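Local atomic coordinates of transcriptional regulator, Crp/Fnr family (Eubacterium rectale ATCC 33656, PDB entry 3DV8), a protein that probably regulates transcription as a two-chain member of the Crp/Fnr family, joining a cyclic nucleotide-binding (cupin-like) domain to a helix-turn-helix domain that would bind DNA. Residues 18-21 with 22-26; 78-81 with 82-85. All blocks are in the same frame, centred on the assembly; numbering follows the deposited sequence.

Contact 1. Residues 18-21 with 22-26; sequences QKKL and ISDNL
Lys20 and Asp24 pass each other at an angle, one turn apart in the short helix 16-23, which packs against helix 108-117 and strand 101-107 and leads into strand 27-31. Backbone bonds come first. Ile22 N donates to Gln18 O at 3.2 Å, Ser23 N to Lys19 O at 3.1 Å and Asp24 N to Lys20 O at 2.9 Å, three successive i to i+4 bonds of an alpha helix. Asn25 N in turn bonds to Ile22 O, and a type I turn from Ser23 to Leu26 leads the chain out.

The charged pair is exposed, where long polar chains suit the surface. Lys20 stretches out beyond CG, and its methylene groups lie along one carboxylate oxygen: CE is 3.4 Å from Asp24 OD2, whereas NZ makes a long salt bridge of 3.8 Å to that same atom. An acid toward the C-terminal part of a helix is probably not favoured by the helix dipole; the lysine, at long range, may partly offset this.

Ile22 is the buried residue, a branched side chain fit for such a place, and meets Ile114 of helix 108-117 and Ile106 of strand 101-107; Leu21, though it touches Ile110, stays largely exposed. With CG1 of Ile22 set beside its own backbone N (chi1 -64°), that methylene lies 3.4 Å from Gln18 O.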
ATOM      1  N   GLN A  18     -11.336 -15.114 -26.056  1.00 50.10           N
ATOM      2  CA  GLN A  18     -10.351 -14.602 -25.072  1.00 50.11           C
ATOM      3  C   GLN A  18      -9.128 -15.513 -24.937  1.00 50.42           C
ATOM      4  O   GLN A  18      -7.996 -15.023 -24.872  1.00 50.57           O
ATOM      5  CB  GLN A  18     -11.002 -14.426 -23.696  1.00 50.28           C
ATOM      6  CG  GLN A  18     -12.018 -13.284 -23.639  1.00 48.96           C
ATOM      7  CD  GLN A  18     -12.976 -13.371 -22.470  1.00 48.91           C
ATOM      8  OE1 GLN A  18     -13.162 -14.427 -21.864  1.00 45.22           O
ATOM      9  NE2 GLN A  18     -13.605 -12.249 -22.152  1.00 45.93           N
ATOM     10  N   LYS A  19      -9.376 -16.826 -24.858  1.00 50.73           N
ATOM     11  CA  LYS A  19      -8.317 -17.855 -24.814  1.00 50.93           C
ATOM     12  C   LYS A  19      -7.397 -17.779 -26.033  1.00 51.32           C
ATOM     13  O   LYS A  19      -6.188 -17.920 -25.896  1.00 51.54           O
ATOM     14  CB  LYS A  19      -8.902 -19.283 -24.736  1.00 50.79           C
ATOM     15  CG  LYS A  19      -9.384 -19.737 -23.363  1.00 51.95           C
ATOM     16  CD  LYS A  19     -10.110 -21.078 -23.485  1.00 51.70           C
ATOM     17  CE  LYS A  19     -10.504 -21.650 -22.136  1.00 51.86           C
ATOM     18  NZ  LYS A  19     -11.328 -22.879 -22.279  1.00 51.60           N
ATOM     19  N   LYS A  20      -7.981 -17.554 -27.213  1.00 51.67           N
ATOM     20  CA  LYS A  20      -7.223 -17.482 -28.465  1.00 51.17           C
ATOM     21  C   LYS A  20      -6.382 -16.201 -28.583  1.00 50.97           C
ATOM     22  O   LYS A  20      -5.233 -16.259 -29.050  1.00 50.99           O
ATOM     23  CB  LYS A  20      -8.151 -17.570 -29.676  1.00 51.19           C
ATOM     24  CG  LYS A  20      -7.440 -18.085 -30.894  1.00 53.11           C
ATOM     25  CD  LYS A  20      -8.016 -17.574 -32.185  1.00 54.84           C
ATOM     26  CE  LYS A  20      -7.361 -18.309 -33.333  1.00 56.77           C
ATOM     27  NZ  LYS A  20      -7.355 -17.503 -34.519  1.00 55.78           N
ATOM     28  N   LEU A  21      -6.965 -15.063 -28.184  1.00 50.30           N
ATOM     29  CA  LEU A  21      -6.288 -13.762 -28.263  1.00 50.38           C
ATOM     30  C   LEU A  21      -5.048 -13.708 -27.375  1.00 50.11           C
ATOM     31  O   LEU A  21      -4.026 -13.162 -27.786  1.00 50.17           O
ATOM     32  CB  LEU A  21      -7.241 -12.612 -27.908  1.00 50.25           C
ATOM     33  CG  LEU A  21      -6.758 -11.177 -28.168  1.00 50.50           C
ATOM     34  CD1 LEU A  21      -6.512 -10.933 -29.645  1.00 50.09           C
ATOM     35  CD2 LEU A  21      -7.780 -10.182 -27.647  1.00 51.06           C
ATOM     36  N   ILE A  22      -5.146 -14.281 -26.173  1.00 49.94           N
ATOM     37  CA  ILE A  22      -4.021 -14.347 -25.228  1.00 50.23           C
ATOM     38  C   ILE A  22      -2.977 -15.358 -25.715  1.00 50.85           C
ATOM     39  O   ILE A  22      -1.789 -15.038 -25.766  1.00 51.68           O
ATOM     40  CB  ILE A  22      -4.485 -14.719 -23.789  1.00 50.27           C
ATOM     41  CG1 ILE A  22      -5.395 -13.625 -23.209  1.00 49.74           C
ATOM     42  CG2 ILE A  22      -3.281 -14.925 -22.867  1.00 49.64           C
ATOM     43  CD1 ILE A  22      -6.028 -13.994 -21.892  1.00 49.71           C
ATOM     44  N   SER A  23      -3.437 -16.563 -26.058  1.00 50.83           N
ATOM     45  CA  SER A  23      -2.580 -17.656 -26.537  1.00 51.00           C
ATOM     46  C   SER A  23      -1.732 -17.270 -27.750  1.00 51.69           C
ATOM     47  O   SER A  23      -0.533 -17.522 -27.768  1.00 52.42           O
ATOM     48  CB  SER A  23      -3.430 -18.893 -26.864  1.00 50.68           C
ATOM     49  OG  SER A  23      -2.648 -19.982 -27.307  1.00 51.34           O
ATOM     50  N   ASP A  24      -2.351 -16.644 -28.743  1.00 52.31           N
ATOM     51  CA  ASP A  24      -1.639 -16.228 -29.966  1.00 52.17           C
ATOM     52  C   ASP A  24      -0.736 -15.005 -29.809  1.00 51.89           C
ATOM     53  O   ASP A  24       0.074 -14.742 -30.698  1.00 51.64           O
ATOM     54  CB  ASP A  24      -2.634 -16.000 -31.102  1.00 52.03           C
ATOM     55  CG  ASP A  24      -3.342 -17.282 -31.546  1.00 51.95           C
ATOM     56  OD1 ASP A  24      -2.932 -18.388 -31.139  1.00 53.94           O
ATOM     57  OD2 ASP A  24      -4.317 -17.186 -32.326  1.00 51.21           O
ATOM     58  N   ASN A  25      -0.883 -14.263 -28.708  1.00 51.94           N
ATOM     59  CA  ASN A  25      -0.036 -13.103 -28.398  1.00 52.66           C
ATOM     60  C   ASN A  25       0.869 -13.262 -27.156  1.00 52.94           C
ATOM     61  O   ASN A  25       1.451 -12.277 -26.697  1.00 52.78           O
ATOM     62  CB  ASN A  25      -0.904 -11.850 -28.310  1.00 52.89           C
ATOM     63  CG  ASN A  25      -1.545 -11.495 -29.642  1.00 53.68           C
ATOM     64  OD1 ASN A  25      -2.768 -11.479 -29.769  1.00 57.42           O
ATOM     65  ND2 ASN A  25      -0.717 -11.230 -30.646  1.00 51.98           N
ATOM     66  N   LEU A  26       0.995 -14.489 -26.626  1.00 53.20           N
ATOM     67  CA  LEU A  26       1.929 -14.772 -25.533  1.00 53.42           C
ATOM     68  C   LEU A  26       3.363 -14.616 -26.035  1.00 54.24           C
ATOM     69  O   LEU A  26       3.710 -15.174 -27.073  1.00 53.49           O
ATOM     70  CB  LEU A  26       1.803 -16.205 -24.975  1.00 53.21           C
ATOM     71  CG  LEU A  26       0.789 -16.574 -23.903  1.00 52.11           C
ATOM     72  CD1 LEU A  26       1.079 -18.014 -23.468  1.00 48.28           C
ATOM     73  CD2 LEU A  26       0.863 -15.633 -22.702  1.00 47.25           C
TER

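Contact 2. Residues 78-81 with 82-85; sequences CLLS and ASCI
Ser83 folds its hydroxyl back onto the carbonyl of Leu80, three residues earlier, in a 3-10 turn of the loop that follows strand 77-78 in the cyclic nucleotide-binding domain. Its CB comes first, 3.4 Å from Leu80 O. Beyond it, OG stands beside the backbone N of Ser83, opposite the carbonyl carbon (chi1 -71°), and this rotation brings it within 2.7 Å of Leu80 O, to which it donates its proton. The hydroxyl approaches from the flank of the carbonyl, at a C=O...OG angle of 113°. The same OG lies 3.4 Å from Leu80 CA and 3.6 Å from Leu80 CB, so it rests against the root of the leucine side chain while its proton serves the oxygen. Serine suits this place because its hydroxyl is one bond beyond CB, short enough to turn back on its own turn.

The backbone closes the turn as well. Ala82 N donates to Leu79 O at 2.9 Å, and Ser83 N gives Leu80 O a second, weak bond. Ala82 offers just a methyl group, a small side chain that fits against Leu47 and Ala108. Leu79 and Leu80 are buried, the first against helix 119-145 and the second against Phe91 and Val93. Ser81, also buried, bonds through OG to Gly46 O of strand 46-50, while Cys84 forms a disulfide with Cys44.

Leu80 O is thus gripped by two donors of one residue, the hydroxyl at the shorter distance and the amide through a weak bond. The hydroxyl probably compensates for the weak amide bond, so that the carbonyl of this buried leucine keeps a polar partner within the turn.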
ATOM      1  N   CYS A  78       2.371 -10.863 -12.257  1.00 63.34           N
ATOM      2  CA  CYS A  78       2.783  -9.489 -12.073  1.00 61.43           C
ATOM      3  C   CYS A  78       1.743  -8.616 -12.762  1.00 58.98           C
ATOM      4  O   CYS A  78       1.506  -8.782 -13.957  1.00 57.86           O
ATOM      5  CB  CYS A  78       4.153  -9.271 -12.694  1.00 60.95           C
ATOM      6  SG  CYS A  78       4.769  -7.631 -12.433  1.00 63.20           S
ATOM      7  N   LEU A  79       1.106  -7.726 -12.003  1.00 57.50           N
ATOM      8  CA  LEU A  79       0.133  -6.770 -12.540  1.00 57.33           C
ATOM      9  C   LEU A  79       0.771  -5.415 -12.831  1.00 57.33           C
ATOM     10  O   LEU A  79       0.492  -4.822 -13.880  1.00 57.40           O
ATOM     11  CB  LEU A  79      -1.041  -6.572 -11.567  1.00 57.33           C
ATOM     12  CG  LEU A  79      -2.170  -5.591 -11.939  1.00 57.70           C
ATOM     13  CD1 LEU A  79      -2.704  -5.823 -13.349  1.00 58.86           C
ATOM     14  CD2 LEU A  79      -3.308  -5.686 -10.939  1.00 57.50           C
ATOM     15  N   LEU A  80       1.636  -4.948 -11.914  1.00 57.32           N
ATOM     16  CA  LEU A  80       2.250  -3.597 -11.978  1.00 56.85           C
ATOM     17  C   LEU A  80       3.251  -3.351 -13.115  1.00 56.92           C
ATOM     18  O   LEU A  80       3.645  -2.201 -13.353  1.00 56.54           O
ATOM     19  CB  LEU A  80       2.831  -3.187 -10.612  1.00 56.73           C
ATOM     20  CG  LEU A  80       1.857  -3.241  -9.420  1.00 53.99           C
ATOM     21  CD1 LEU A  80       2.573  -2.825  -8.136  1.00 52.30           C
ATOM     22  CD2 LEU A  80       0.600  -2.393  -9.638  1.00 51.93           C
ATOM     23  N   SER A  81       3.650  -4.424 -13.805  1.00 57.37           N
ATOM     24  CA  SER A  81       4.433  -4.341 -15.050  1.00 57.09           C
ATOM     25  C   SER A  81       3.560  -3.810 -16.223  1.00 57.44           C
ATOM     26  O   SER A  81       4.107  -3.426 -17.270  1.00 57.64           O
ATOM     27  CB  SER A  81       5.055  -5.699 -15.387  1.00 56.65           C
ATOM     28  OG  SER A  81       4.083  -6.712 -15.262  1.00 55.86           O
ATOM     29  N   ALA A  82       2.226  -3.837 -16.053  1.00 57.19           N
ATOM     30  CA  ALA A  82       1.256  -3.259 -16.980  1.00 57.26           C
ATOM     31  C   ALA A  82       0.483  -2.092 -16.303  1.00 57.57           C
ATOM     32  O   ALA A  82      -0.663  -1.852 -16.661  1.00 57.95           O
ATOM     33  CB  ALA A  82       0.285  -4.348 -17.468  1.00 56.04           C
ATOM     34  N   SER A  83       1.121  -1.357 -15.373  1.00 58.25           N
ATOM     35  CA  SER A  83       0.494  -0.222 -14.609  1.00 58.88           C
ATOM     36  C   SER A  83      -0.226   0.860 -15.438  1.00 61.31           C
ATOM     37  O   SER A  83      -1.221   1.439 -14.984  1.00 61.54           O
ATOM     38  CB  SER A  83       1.526   0.488 -13.700  1.00 58.37           C
ATOM     39  OG  SER A  83       1.908  -0.302 -12.592  1.00 55.10           O
ATOM     40  N   CYS A  84       0.291   1.126 -16.634  1.00 63.51           N
ATOM     41  CA  CYS A  84      -0.281   2.118 -17.550  1.00 65.87           C
ATOM     42  C   CYS A  84      -1.716   1.801 -18.020  1.00 66.00           C
ATOM     43  O   CYS A  84      -2.410   2.710 -18.469  1.00 66.02           O
ATOM     44  CB  CYS A  84       0.625   2.303 -18.775  1.00 66.47           C
ATOM     45  SG  CYS A  84       0.517   0.952 -20.003  1.00 72.57           S
ATOM     46  N   ILE A  85      -2.151   0.534 -17.935  1.00 66.73           N
ATOM     47  CA  ILE A  85      -3.534   0.155 -18.290  1.00 67.77           C
ATOM     48  C   ILE A  85      -4.574   0.633 -17.245  1.00 68.38           C
ATOM     49  O   ILE A  85      -5.766   0.460 -17.483  1.00 68.10           O
ATOM     50  CB  ILE A  85      -3.713  -1.393 -18.614  1.00 67.56           C
ATOM     51  CG1 ILE A  85      -3.791  -2.266 -17.342  1.00 67.42           C
ATOM     52  CG2 ILE A  85      -2.661  -1.863 -19.617  1.00 66.80           C
ATOM     53  CD1 ILE A  85      -3.622  -3.761 -17.580  1.00 67.26           C
TER

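From the N terminus the chain first meets contact 1, where helix 16-23 gives way to strand 27-31, and later contact 2, in the loop between strands 77-78 and 94-97. Each closes only its own short turn, and the two lie in series, neither nested nor crossed. Their centres are 18 Å apart and their nearest atoms about 11 Å, without touching. Helix 108-117 is common to both surroundings: Ile110 and Ile114 receive 18-26, and Ala108, Lys112 and Met115 receive 78-85. The turn of contact 1 presents Leu21 and Ile22 to that helix, while contact 2 presents Ala82 and Ile85 to it and to strand 46-50, and Leu79 to helix 119-145.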